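Local atomic coordinates of lysine/ornithine decarboxylase (Vibrio vulnificus, PDB entry 2PLJ), a protein that catalyses the pyridoxal phosphate-dependent removal of the carboxyl group from lysine and ornithine, giving cadaverine and putrescine. Residues H23-F28 / R401-A406; V120-T125 / L141-N146; H129-D134 / V149-N154; E227-C232 / E276-L281; I350-S355 / I369-L374. One frame throughout, in Å; residues are numbered along the deposited sequence.

In the fold
Starting at the N terminus, strand 24-26 pairs with strand 403-407, so interaction 1 closes a loop that encloses nearly the whole chain and all four other contacts. Inside it, interactions 2 and 3 cross: their segments alternate along 120-154, and together they tie successive strand-helix units of the β/α-barrel to one another. Interaction 4 follows in series and packs two later barrel helices together. Interaction 5 closes the last, short loop, pairing strands 349-355 and 369-372 in the β-domain, about 48 Å centre to centre from interactions 3 and 4. Interactions 1 and 5 both reach the same mixed sheet, whereas interactions 2, 3 and 4 belong to the barrel.

Interaction 1 (H23-F28 / R401-A406); sequences HSQSIF and RAQTIA
Strands 24-26 and 403-407 run parallel in the β-domain, and Ser24, Gln25 and Ser26 lie beside Thr404, Ile405 and Ala406 respectively. Their backbones are joined in the zigzag of a parallel pair: Thr404 N donates to His23 O (2.8 Å), Gln25 N to Thr404 O, Ala406 N to Gln25 O, and Ile27 N to Ala406 O (2.9 Å). Side-chain contacts reinforce this frame. On the face carrying Gln25 and Ile405, Gln25 NE2 donates to Gln403 OE1 at 2.7 Å. The acceptor lies in the amide plane of Gln25, although the two amides are turned 42° apart. Gln403 can meet it because its CG stands opposite the backbone N (chi1 -173°) and the rest of the chain is extended. Beyond this pair, Ile27 CD1 rests on Ile405 CG2 at 3.7 Å, and Phe53 of helix 40-53 packs against both isoleucines. Just before the two strands, Arg401 CD sits over one face of the His23 ring, 3.8 Å from its centroid, a CH-pi contact in which ring and guanidinium planes are almost parallel. The guanidinium is also anchored by salt bridges to Asp395 and to Asp395 of the second subunit. The pair brings the chain's first and last strands together beside strand 57-61, in keeping with the β-barrel domain that accompanies the β/α-barrel in these decarboxylases.

Interaction 2 (V120-T125 / L141-N146); sequences VPADLT and LAYGCN
Tyr143 reaches from the end of helix 134-143 to the turn at 120-125, and its phenol makes the one direct hydrogen bond between the segments: Tyr143 OH donates to Val120 O at 2.7 Å. The donor stands well above the carbonyl plane, 58° out of it, and so does not lie on a lone pair. With chi1 at 164°, the tyrosine ring swings away from its own backbone N and across to the turn. A second polar link runs through water 3, which accepts from Asn146 N and lies within donating distance of Ala122 O and Thr125 O. Inside the turn, Thr125 OG1 donates to Ala122 O at 2.8 Å, a carbonyl that also accepts from Thr125 N. Van der Waals contacts form the other group. Ala122 CB lies over one face of the tyrosine ring in a CH-pi contact, 3.9 Å from the centroid, while Thr125 CG2 comes to the edge and meets Tyr143 OH at 3.4 Å. Gly144, the first residue to leave the helix, has positive phi, and Ala122 CB packs 3.5 Å from its carbonyl carbon. Away from the ring, Thr125 OG1 touches Cys145 CB at 3.4 Å. Val112, Val115 and Ala116 of helix 109-117 pack on Tyr143, and Val94 and Leu98 of helix 91-100 on Val120; the turn leads from helix 109-117 into strand 125-127, beside the end of helix 134-143.

Interaction 3 (H129-D134 / V149-N154); sequences HPIKRD and VVDNLN
Lys132 folds back across the gap to Val149, its chain bent at chi3 and chi4 (-70° and -49°) in a curl that brings the ammonium group between two backbone carbonyls. NZ donates to Val149 O at 2.9 Å, meeting that carbonyl nearly end-on, and to His129 O at 2.8 Å, in the plane of the group. A salt bridge to Glu155 adds a third anchor for this buried charge. Alongside it, Pro130 and Val149 lie side by side and point the same way, Pro130 CB touching Val149 CG1 at 4.1 Å. Segment 129-134 follows strand 125-127 of the β/α-barrel, and 149-154 runs from the last residues of the next strand, 147-150, into helix 153-157, at the end of the barrel where the active site lies; the side chain of Pro130 is about 6 Å from the bound pyridoxal phosphate-putrescine adduct. Ile131 meets Asn152 at about a right angle, its CD1 lying 3.6 Å from Asn152 ND2. That amide nitrogen donates to Asp151 OD1 (3.0 Å), while Asn152 OD1 caps helix 153-157 by accepting from Glu155 N. Water 5 closes a further bridge, donating to Pro130 O and to Asp151 OD1 and accepting from Asp151 N, with 2.7 Å to each atom. Asp151 OD2 turns to Gly188 N instead. Gly308 and Gln309 of the second subunit pack on Ile131 and Asn152 respectively.

Interaction 4 (E227-C232 / E276-L281); sequences EAIHTC and EALSLL
Ile229 and Ala277 are the residues whose CA atoms lie nearest each other across the segments, 6.3 Å apart, where helix 223-241 passes the C-terminal part of helix 267-278. The first segment is helical throughout; the second begins helical and includes a type I turn from Leu278 to Leu281. These helices belong to neighbouring units in the outer layer of the β/α-barrel, and they pack here without any direct hydrogen bond between them. Ile229 is the central side chain. Its CG2, held opposite the backbone N, rests against Ala277 CB at 3.8 Å and against Ala277 O at 3.7 Å. The other branch extends the contact: Ile229 CD1 touches Leu278 CD2 at 3.8 Å, the two side chains crossing at about a right angle. Val287 of strand 286-289 lies against Leu278 from the barrel side and carries this apolar patch inward. One residue on, His230 leans toward the turn, where its CE1 meets Leu280 CD1 at 3.9 Å and comes close to Ala277 CB. The backbone bond from Leu281 N to Leu278 O closes the turn, and Ser279 OG reaches back to Glu276 O at 2.7 Å, tying the turn to the helical residues before it. The polar link across the groove is a water: water 6 sits 2.8 Å from His230 ND1 and donates to Ala277 O at 2.9 Å.

Interaction 5 (I350-S355 / I369-L374); sequences IPSVLS and ILLPKL
Ile350 and Leu371, like Ser352 and Ile369, form hydrogen-bonded pairs of an antiparallel contact between strands 349-355 and 369-372 of the β-domain. The axes of the short strand segments lie 110° apart, far from the 180° of a straight antiparallel pair, and the pairing is limited to Ile350-Ser352 with Ile369-Leu371. Ile350 N donates to Leu371 O at 2.7 Å and Leu371 N returns a bond to Ile350 O. At the other pair, Ile369 N donates to Ser352 O, while the bond from Ser352 N to Ile369 O is weak. Ile350 O is gripped twice, because Ser352 OG also donates to it at 2.8 Å, from the face of the carbonyl plane opposite to Leu371 N. Water 7 bridges the same serine to the partner strand, donating to Ser352 OG at 2.9 Å and to Leu371 O at 3.1 Å. On the face of Ile369 and Leu371, Leu354 leans across: its CD2 meets Leu371 CD1 at 3.7 Å and its CG meets Ile369 CG2 at 4.0 Å. The opposite face carries Leu370, whose CD2 lies 3.8 Å from Pro351 N. Strand 315-320 joins strand 349-355 from its other side, as fits the curled, barrel-like sheet characteristic of the β-domain in this decarboxylase family.

Interaction 1 (H23-F28 / R401-A406)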
# COMPACT_ATOMS: atom_id res chain seq x y z
N HIS A 23 6.49 -8.78 12.20
CA HIS A 23 5.59 -9.62 11.36
C HIS A 23 6.27 -10.92 10.86
O HIS A 23 5.93 -11.44 9.81
CB HIS A 23 5.09 -8.81 10.15
CG HIS A 23 4.41 -7.52 10.50
ND1 HIS A 23 4.99 -6.29 10.29
CD2 HIS A 23 3.20 -7.28 11.05
CE1 HIS A 23 4.16 -5.34 10.70
NE2 HIS A 23 3.07 -5.92 11.17
N SER A 24 7.23 -11.44 11.61
CA SER A 24 7.96 -12.62 11.14
C SER A 24 8.57 -13.45 12.26
O SER A 24 8.98 -12.91 13.30
CB SER A 24 9.08 -12.23 10.15
OG SER A 24 9.61 -13.39 9.47
N GLN A 25 8.62 -14.75 12.05
CA GLN A 25 9.45 -15.63 12.92
C GLN A 25 10.02 -16.79 12.14
O GLN A 25 9.57 -17.09 11.04
CB GLN A 25 8.66 -16.14 14.12
CG GLN A 25 7.46 -17.04 13.78
CD GLN A 25 6.75 -17.50 15.07
OE1 GLN A 25 7.28 -18.30 15.82
NE2 GLN A 25 5.57 -16.96 15.32
N SER A 26 11.01 -17.45 12.74
CA SER A 26 11.70 -18.57 12.09
C SER A 26 11.41 -19.91 12.73
O SER A 26 11.29 -19.99 13.97
CB SER A 26 13.20 -18.31 12.11
OG SER A 26 13.56 -17.22 11.27
N ILE A 27 11.31 -20.95 11.90
CA ILE A 27 11.31 -22.34 12.40
C ILE A 27 12.71 -22.86 12.20
O ILE A 27 13.14 -23.11 11.06
CB ILE A 27 10.29 -23.27 11.69
CG1 ILE A 27 8.86 -22.77 11.91
CG2 ILE A 27 10.46 -24.74 12.18
CD1 ILE A 27 7.76 -23.55 11.13
N PHE A 28 13.44 -23.01 13.31
CA PHE A 28 14.80 -23.53 13.28
C PHE A 28 14.80 -25.01 13.66
O PHE A 28 15.79 -25.71 13.48
CB PHE A 28 15.67 -22.75 14.25
CG PHE A 28 15.96 -21.34 13.83
CD1 PHE A 28 16.77 -21.08 12.71
CD2 PHE A 28 15.46 -20.26 14.57
CE1 PHE A 28 17.06 -19.75 12.33
CE2 PHE A 28 15.76 -18.94 14.21
CZ PHE A 28 16.54 -18.67 13.07
N ARG A 401 -1.16 -7.70 9.55
CA ARG A 401 -0.45 -8.13 8.36
C ARG A 401 -0.22 -9.64 8.48
O ARG A 401 -0.04 -10.17 9.57
CB ARG A 401 0.90 -7.42 8.23
CG ARG A 401 0.79 -5.90 7.98
CD ARG A 401 2.11 -5.34 7.64
NE ARG A 401 2.15 -3.88 7.73
CZ ARG A 401 3.12 -3.15 7.19
NH1 ARG A 401 4.09 -3.74 6.53
NH2 ARG A 401 3.11 -1.82 7.28
N ALA A 402 -0.18 -10.33 7.35
CA ALA A 402 0.29 -11.71 7.34
C ALA A 402 1.65 -11.84 8.03
O ALA A 402 2.53 -10.98 7.84
CB ALA A 402 0.39 -12.21 5.91
N GLN A 403 1.79 -12.88 8.83
CA GLN A 403 3.07 -13.20 9.47
C GLN A 403 3.90 -14.06 8.53
O GLN A 403 3.41 -15.06 7.99
CB GLN A 403 2.81 -13.95 10.78
CG GLN A 403 4.10 -14.15 11.57
CD GLN A 403 3.94 -14.82 12.92
OE1 GLN A 403 4.89 -14.87 13.69
NE2 GLN A 403 2.72 -15.32 13.23
N THR A 404 5.16 -13.69 8.36
CA THR A 404 6.07 -14.52 7.57
C THR A 404 6.71 -15.61 8.44
O THR A 404 7.22 -15.33 9.53
CB THR A 404 7.14 -13.64 6.87
OG1 THR A 404 6.51 -12.80 5.87
CG2 THR A 404 8.18 -14.49 6.15
N ILE A 405 6.67 -16.84 7.96
CA ILE A 405 7.30 -17.96 8.67
C ILE A 405 8.50 -18.42 7.83
O ILE A 405 8.32 -18.87 6.70
CB ILE A 405 6.34 -19.15 8.88
CG1 ILE A 405 5.01 -18.70 9.52
CG2 ILE A 405 7.05 -20.21 9.74
CD1 ILE A 405 5.18 -17.99 10.86
N ALA A 406 9.71 -18.30 8.38
CA ALA A 406 10.94 -18.61 7.62
C ALA A 406 11.33 -20.05 7.90
O ALA A 406 11.53 -20.44 9.08
CB ALA A 406 12.08 -17.66 7.99
O HOH W 1 5.45 -10.59 6.89
O HOH W 2 0.26 -6.19 11.54

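Interaction 2 (V120-T125 / L141-N146)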
# COMPACT_ATOMS: atom_id res chain seq x y z
N VAL A 120 26.58 -8.18 7.24
CA VAL A 120 27.05 -8.09 5.86
C VAL A 120 28.22 -7.10 5.81
O VAL A 120 28.06 -5.95 6.24
CB VAL A 120 25.95 -7.64 4.90
CG1 VAL A 120 26.52 -7.42 3.47
CG2 VAL A 120 24.77 -8.66 4.90
N PRO A 121 29.38 -7.54 5.30
CA PRO A 121 30.51 -6.62 5.13
C PRO A 121 30.14 -5.56 4.08
O PRO A 121 29.57 -5.89 3.03
CB PRO A 121 31.62 -7.54 4.57
CG PRO A 121 31.27 -8.90 5.03
CD PRO A 121 29.74 -8.92 4.93
N ALA A 122 30.48 -4.31 4.35
CA ALA A 122 30.09 -3.20 3.46
C ALA A 122 30.66 -3.38 2.05
O ALA A 122 30.09 -2.87 1.07
CB ALA A 122 30.55 -1.87 4.05
N ASP A 123 31.80 -4.07 1.94
CA ASP A 123 32.42 -4.26 0.62
C ASP A 123 31.60 -5.16 -0.31
O ASP A 123 31.89 -5.25 -1.53
CB ASP A 123 33.88 -4.71 0.73
CG ASP A 123 34.06 -6.09 1.33
OD1 ASP A 123 33.09 -6.81 1.62
OD2 ASP A 123 35.25 -6.47 1.53
N LEU A 124 30.58 -5.81 0.24
CA LEU A 124 29.66 -6.61 -0.58
C LEU A 124 28.45 -5.82 -1.07
O LEU A 124 27.54 -6.40 -1.68
CB LEU A 124 29.17 -7.86 0.19
CG LEU A 124 30.23 -8.91 0.56
CD1 LEU A 124 29.52 -10.08 1.27
CD2 LEU A 124 30.97 -9.40 -0.64
N THR A 125 28.45 -4.52 -0.80
CA THR A 125 27.25 -3.70 -1.03
C THR A 125 27.51 -2.57 -2.01
O THR A 125 28.64 -2.06 -2.16
CB THR A 125 26.65 -3.13 0.29
OG1 THR A 125 27.46 -2.05 0.79
CG2 THR A 125 26.48 -4.24 1.38
N LEU A 141 27.79 5.85 3.84
CA LEU A 141 29.24 5.96 4.04
C LEU A 141 29.65 5.52 5.45
O LEU A 141 30.69 4.89 5.62
CB LEU A 141 29.72 7.38 3.77
CG LEU A 141 29.88 7.71 2.26
CD1 LEU A 141 30.25 9.19 2.16
CD2 LEU A 141 30.98 6.85 1.60
N ALA A 142 28.83 5.86 6.45
CA ALA A 142 29.12 5.49 7.84
C ALA A 142 29.18 3.96 8.03
O ALA A 142 30.04 3.47 8.77
CB ALA A 142 28.10 6.11 8.81
N TYR A 143 28.28 3.24 7.36
CA TYR A 143 28.31 1.79 7.31
C TYR A 143 29.54 1.29 6.56
O TYR A 143 30.16 0.31 6.95
CB TYR A 143 27.04 1.30 6.62
CG TYR A 143 27.06 -0.12 6.15
CD1 TYR A 143 27.28 -1.19 7.03
CD2 TYR A 143 26.82 -0.40 4.81
CE1 TYR A 143 27.28 -2.51 6.56
CE2 TYR A 143 26.80 -1.69 4.33
CZ TYR A 143 27.03 -2.75 5.20
OH TYR A 143 27.00 -4.02 4.69
N GLY A 144 29.89 2.00 5.49
CA GLY A 144 31.11 1.71 4.72
C GLY A 144 30.84 1.49 3.23
O GLY A 144 31.79 1.31 2.42
N CYS A 145 29.57 1.55 2.86
CA CYS A 145 29.16 1.46 1.47
C CYS A 145 29.63 2.73 0.76
O CYS A 145 29.22 3.85 1.15
CB CYS A 145 27.64 1.30 1.36
SG CYS A 145 27.10 1.17 -0.36
N ASN A 146 30.46 2.56 -0.26
CA ASN A 146 31.08 3.71 -0.94
C ASN A 146 30.84 3.77 -2.45
O ASN A 146 31.49 4.55 -3.16
CB ASN A 146 32.58 3.77 -0.62
CG ASN A 146 33.31 2.49 -0.98
OD1 ASN A 146 32.90 1.75 -1.86
ND2 ASN A 146 34.42 2.22 -0.28
O HOH W 3 30.67 -0.62 -0.89

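Interaction 3 (H129-D134 / V149-N154)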
# COMPACT_ATOMS: atom_id res chain seq x y z
N HIS A 129 20.35 4.06 -5.21
CA HIS A 129 19.25 5.01 -5.37
C HIS A 129 19.82 6.21 -6.10
O HIS A 129 20.78 6.81 -5.62
CB HIS A 129 18.66 5.44 -4.04
CG HIS A 129 17.37 6.18 -4.23
ND1 HIS A 129 16.20 5.85 -3.58
CD2 HIS A 129 17.06 7.19 -5.08
CE1 HIS A 129 15.24 6.66 -3.99
NE2 HIS A 129 15.73 7.47 -4.90
N PRO A 130 19.27 6.55 -7.30
CA PRO A 130 19.88 7.68 -8.02
C PRO A 130 19.69 9.05 -7.40
O PRO A 130 20.43 9.98 -7.76
CB PRO A 130 19.21 7.64 -9.42
CG PRO A 130 18.62 6.23 -9.53
CD PRO A 130 18.19 5.93 -8.08
N ILE A 131 18.73 9.20 -6.48
CA ILE A 131 18.44 10.56 -5.98
C ILE A 131 18.43 10.58 -4.45
O ILE A 131 17.54 10.00 -3.81
CB ILE A 131 17.08 11.08 -6.50
CG1 ILE A 131 17.04 11.01 -8.03
CG2 ILE A 131 16.82 12.50 -5.93
CD1 ILE A 131 17.89 12.04 -8.79
N LYS A 132 19.44 11.25 -3.89
CA LYS A 132 19.73 11.05 -2.49
C LYS A 132 19.85 12.38 -1.76
O LYS A 132 20.43 13.35 -2.28
CB LYS A 132 21.04 10.27 -2.31
CG LYS A 132 21.04 8.83 -2.90
CD LYS A 132 22.46 8.24 -3.07
CE LYS A 132 23.24 8.95 -4.20
NZ LYS A 132 22.46 9.06 -5.49
N ARG A 133 19.34 12.41 -0.53
CA ARG A 133 19.61 13.55 0.33
C ARG A 133 21.03 13.40 0.89
O ARG A 133 21.56 12.28 0.96
CB ARG A 133 18.61 13.59 1.48
CG ARG A 133 17.19 13.73 0.97
CD ARG A 133 16.20 13.33 2.04
NE ARG A 133 16.29 11.90 2.26
CZ ARG A 133 15.37 11.18 2.89
NH1 ARG A 133 14.28 11.76 3.39
NH2 ARG A 133 15.54 9.86 3.05
N ASP A 134 21.63 14.51 1.32
CA ASP A 134 22.97 14.45 1.90
C ASP A 134 23.02 13.35 2.98
O ASP A 134 23.96 12.52 2.98
CB ASP A 134 23.43 15.81 2.44
CG ASP A 134 24.85 15.77 2.95
OD1 ASP A 134 25.77 15.48 2.14
OD2 ASP A 134 25.04 16.00 4.16
N VAL A 149 25.11 5.74 -7.17
CA VAL A 149 24.69 5.96 -8.56
C VAL A 149 24.35 7.43 -8.75
O VAL A 149 23.74 8.06 -7.85
CB VAL A 149 23.42 5.09 -8.88
CG1 VAL A 149 22.69 5.62 -10.17
CG2 VAL A 149 23.76 3.59 -8.97
N VAL A 150 24.71 7.97 -9.91
CA VAL A 150 24.22 9.28 -10.34
C VAL A 150 23.68 9.18 -11.75
O VAL A 150 24.16 8.37 -12.54
CB VAL A 150 25.29 10.39 -10.23
CG1 VAL A 150 25.74 10.53 -8.77
CG2 VAL A 150 26.48 10.12 -11.17
N ASP A 151 22.69 10.01 -12.06
CA ASP A 151 22.22 10.13 -13.44
C ASP A 151 22.04 11.58 -13.90
O ASP A 151 21.45 11.85 -14.96
CB ASP A 151 20.94 9.29 -13.63
CG ASP A 151 19.69 9.94 -13.02
OD1 ASP A 151 19.76 11.08 -12.48
OD2 ASP A 151 18.62 9.29 -13.11
N ASN A 152 22.58 12.51 -13.12
CA ASN A 152 22.50 13.91 -13.48
C ASN A 152 23.53 14.76 -12.73
O ASN A 152 24.11 14.31 -11.73
CB ASN A 152 21.04 14.42 -13.33
CG ASN A 152 20.65 14.65 -11.89
OD1 ASN A 152 21.13 15.59 -11.26
ND2 ASN A 152 19.75 13.82 -11.36
N LEU A 153 23.76 15.96 -13.25
CA LEU A 153 24.80 16.83 -12.71
C LEU A 153 24.47 17.38 -11.32
O LEU A 153 25.39 17.63 -10.52
CB LEU A 153 25.11 17.97 -13.70
CG LEU A 153 25.89 17.52 -14.95
CD1 LEU A 153 26.00 18.65 -16.01
CD2 LEU A 153 27.30 17.00 -14.60
N ASN A 154 23.19 17.57 -11.04
CA ASN A 154 22.72 18.03 -9.73
C ASN A 154 23.11 17.00 -8.67
O ASN A 154 23.63 17.33 -7.61
CB ASN A 154 21.20 18.25 -9.79
CG ASN A 154 20.58 18.65 -8.45
OD1 ASN A 154 20.35 17.81 -7.57
ND2 ASN A 154 20.22 19.93 -8.34
O HOH W 4 23.25 5.79 -5.00
O HOH W 5 21.11 11.11 -10.11

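Interaction 4 (E227-C232 / E276-L281)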
# COMPACT_ATOMS: atom_id res chain seq x y z
N GLU A 227 20.79 -4.57 -26.12
CA GLU A 227 20.91 -3.23 -26.69
C GLU A 227 21.57 -2.27 -25.71
O GLU A 227 22.40 -1.44 -26.12
CB GLU A 227 19.56 -2.65 -27.13
CG GLU A 227 18.84 -3.39 -28.26
CD GLU A 227 17.67 -2.57 -28.84
OE1 GLU A 227 17.06 -1.77 -28.09
OE2 GLU A 227 17.36 -2.74 -30.04
N ALA A 228 21.18 -2.38 -24.43
CA ALA A 228 21.77 -1.57 -23.36
C ALA A 228 23.26 -1.84 -23.23
O ALA A 228 24.06 -0.91 -23.10
CB ALA A 228 21.04 -1.82 -22.02
N ILE A 229 23.64 -3.11 -23.28
CA ILE A 229 25.05 -3.50 -23.12
C ILE A 229 25.91 -2.93 -24.27
O ILE A 229 26.99 -2.33 -24.04
CB ILE A 229 25.20 -5.03 -22.98
CG1 ILE A 229 24.60 -5.50 -21.63
CG2 ILE A 229 26.68 -5.44 -23.10
CD1 ILE A 229 24.30 -7.00 -21.54
N HIS A 230 25.40 -3.06 -25.50
CA HIS A 230 26.09 -2.47 -26.65
C HIS A 230 26.26 -0.97 -26.46
O HIS A 230 27.34 -0.44 -26.66
CB HIS A 230 25.33 -2.71 -27.95
CG HIS A 230 25.29 -4.14 -28.40
ND1 HIS A 230 26.32 -5.02 -28.19
CD2 HIS A 230 24.35 -4.81 -29.10
CE1 HIS A 230 26.01 -6.20 -28.72
NE2 HIS A 230 24.81 -6.09 -29.28
N THR A 231 25.20 -0.28 -26.02
CA THR A 231 25.29 1.17 -25.84
C THR A 231 26.31 1.57 -24.78
O THR A 231 27.15 2.45 -25.02
CB THR A 231 23.92 1.79 -25.60
OG1 THR A 231 23.16 1.65 -26.81
CG2 THR A 231 24.05 3.30 -25.31
N CYS A 232 26.26 0.88 -23.64
CA CYS A 232 27.25 1.09 -22.59
C CYS A 232 28.67 0.84 -23.08
O CYS A 232 29.58 1.61 -22.76
CB CYS A 232 26.92 0.24 -21.36
SG CYS A 232 25.43 0.89 -20.58
N GLU A 276 26.45 -13.19 -24.44
CA GLU A 276 27.11 -12.90 -25.72
C GLU A 276 27.47 -11.43 -25.85
O GLU A 276 28.58 -11.10 -26.28
CB GLU A 276 26.22 -13.34 -26.87
CG GLU A 276 26.02 -14.83 -26.94
CD GLU A 276 25.00 -15.22 -28.00
OE1 GLU A 276 25.09 -14.68 -29.14
OE2 GLU A 276 24.12 -16.05 -27.69
N ALA A 277 26.53 -10.56 -25.49
CA ALA A 277 26.77 -9.10 -25.54
C ALA A 277 27.90 -8.70 -24.58
O ALA A 277 28.76 -7.89 -24.92
CB ALA A 277 25.49 -8.33 -25.26
N LEU A 278 27.92 -9.33 -23.40
CA LEU A 278 28.93 -9.03 -22.40
C LEU A 278 30.32 -9.41 -22.84
O LEU A 278 31.31 -8.74 -22.49
CB LEU A 278 28.59 -9.78 -21.09
CG LEU A 278 27.36 -9.25 -20.33
CD1 LEU A 278 27.08 -10.13 -19.12
CD2 LEU A 278 27.59 -7.80 -19.88
N SER A 279 30.40 -10.49 -23.61
CA SER A 279 31.66 -11.01 -24.14
C SER A 279 32.39 -9.99 -25.04
O SER A 279 33.60 -10.11 -25.29
CB SER A 279 31.42 -12.33 -24.87
OG SER A 279 31.07 -12.12 -26.22
N LEU A 280 31.65 -9.00 -25.55
CA LEU A 280 32.26 -7.99 -26.42
C LEU A 280 32.98 -6.90 -25.64
O LEU A 280 33.73 -6.11 -26.22
CB LEU A 280 31.24 -7.39 -27.38
CG LEU A 280 30.62 -8.39 -28.37
CD1 LEU A 280 29.52 -7.73 -29.21
CD2 LEU A 280 31.69 -9.00 -29.28
N LEU A 281 32.73 -6.85 -24.32
CA LEU A 281 33.38 -5.86 -23.44
C LEU A 281 34.89 -6.13 -23.34
O LEU A 281 35.32 -7.28 -23.48
CB LEU A 281 32.76 -5.86 -22.04
CG LEU A 281 31.29 -5.42 -21.88
CD1 LEU A 281 30.73 -5.94 -20.56
CD2 LEU A 281 31.13 -3.91 -21.98
O HOH W 6 28.25 -5.31 -26.14

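Interaction 5 (I350-S355 / I369-L374)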
# COMPACT_ATOMS: atom_id res chain seq x y z
N ILE A 350 -17.61 -23.68 -8.64
CA ILE A 350 -18.63 -22.63 -8.54
C ILE A 350 -18.00 -21.27 -8.88
O ILE A 350 -16.89 -20.97 -8.43
CB ILE A 350 -19.28 -22.62 -7.11
CG1 ILE A 350 -19.89 -23.99 -6.79
CG2 ILE A 350 -20.36 -21.54 -7.00
CD1 ILE A 350 -20.32 -24.18 -5.31
N PRO A 351 -18.70 -20.46 -9.72
CA PRO A 351 -18.24 -19.08 -9.97
C PRO A 351 -18.16 -18.30 -8.66
O PRO A 351 -19.16 -18.20 -7.92
CB PRO A 351 -19.35 -18.49 -10.85
CG PRO A 351 -19.96 -19.70 -11.53
CD PRO A 351 -19.93 -20.77 -10.48
N SER A 352 -16.98 -17.75 -8.39
CA SER A 352 -16.67 -17.17 -7.09
C SER A 352 -15.93 -15.86 -7.23
O SER A 352 -15.39 -15.55 -8.30
CB SER A 352 -15.85 -18.15 -6.25
OG SER A 352 -16.50 -19.42 -6.18
N VAL A 353 -15.90 -15.12 -6.13
CA VAL A 353 -15.12 -13.89 -6.01
C VAL A 353 -14.31 -14.02 -4.72
O VAL A 353 -14.84 -14.41 -3.68
CB VAL A 353 -16.03 -12.64 -5.91
CG1 VAL A 353 -15.22 -11.38 -5.71
CG2 VAL A 353 -16.95 -12.52 -7.13
N LEU A 354 -13.03 -13.68 -4.82
CA LEU A 354 -12.16 -13.64 -3.65
C LEU A 354 -11.92 -12.19 -3.29
O LEU A 354 -11.26 -11.45 -4.06
CB LEU A 354 -10.82 -14.37 -3.91
CG LEU A 354 -10.90 -15.89 -4.13
CD1 LEU A 354 -9.52 -16.42 -4.49
CD2 LEU A 354 -11.47 -16.63 -2.87
N SER A 355 -12.44 -11.80 -2.12
CA SER A 355 -12.36 -10.44 -1.60
C SER A 355 -11.35 -10.38 -0.46
O SER A 355 -11.18 -11.36 0.26
CB SER A 355 -13.74 -10.04 -1.02
OG SER A 355 -13.60 -8.86 -0.24
N ILE A 369 -13.39 -16.31 -10.37
CA ILE A 369 -12.54 -17.50 -10.22
C ILE A 369 -13.41 -18.70 -9.88
O ILE A 369 -14.32 -18.60 -9.04
CB ILE A 369 -11.45 -17.26 -9.13
CG1 ILE A 369 -10.53 -18.49 -8.99
CG2 ILE A 369 -12.11 -16.85 -7.81
CD1 ILE A 369 -9.18 -18.18 -8.22
N LEU A 370 -13.17 -19.83 -10.55
CA LEU A 370 -13.90 -21.06 -10.26
C LEU A 370 -13.28 -21.80 -9.09
O LEU A 370 -12.08 -22.07 -9.08
CB LEU A 370 -13.98 -21.99 -11.48
CG LEU A 370 -14.68 -21.45 -12.73
CD1 LEU A 370 -14.50 -22.39 -13.91
CD2 LEU A 370 -16.16 -21.19 -12.47
N LEU A 371 -14.10 -22.09 -8.09
CA LEU A 371 -13.63 -22.75 -6.88
C LEU A 371 -14.65 -23.74 -6.36
O LEU A 371 -15.87 -23.54 -6.52
CB LEU A 371 -13.35 -21.72 -5.77
CG LEU A 371 -12.32 -20.60 -5.95
CD1 LEU A 371 -12.39 -19.71 -4.72
CD2 LEU A 371 -10.87 -21.12 -6.13
N PRO A 372 -14.17 -24.81 -5.71
CA PRO A 372 -15.10 -25.65 -4.98
C PRO A 372 -15.76 -24.85 -3.85
O PRO A 372 -15.24 -23.79 -3.45
CB PRO A 372 -14.21 -26.78 -4.43
CG PRO A 372 -12.85 -26.27 -4.47
CD PRO A 372 -12.77 -25.26 -5.57
N LYS A 373 -16.90 -25.32 -3.37
CA LYS A 373 -17.55 -24.69 -2.22
C LYS A 373 -16.63 -24.74 -1.00
O LYS A 373 -16.16 -25.81 -0.60
CB LYS A 373 -18.90 -25.36 -1.91
CG LYS A 373 -19.63 -24.80 -0.69
CD LYS A 373 -19.93 -23.30 -0.83
CE LYS A 373 -20.81 -22.77 0.32
NZ LYS A 373 -20.21 -22.86 1.70
N LEU A 374 -16.37 -23.57 -0.43
CA LEU A 374 -15.54 -23.44 0.77
C LEU A 374 -16.37 -23.09 2.00
O LEU A 374 -17.36 -22.36 1.90
CB LEU A 374 -14.51 -22.33 0.57
CG LEU A 374 -13.60 -22.47 -0.65
CD1 LEU A 374 -12.70 -21.25 -0.69
CD2 LEU A 374 -12.82 -23.78 -0.60
O HOH W 7 -17.13 -21.66 -4.45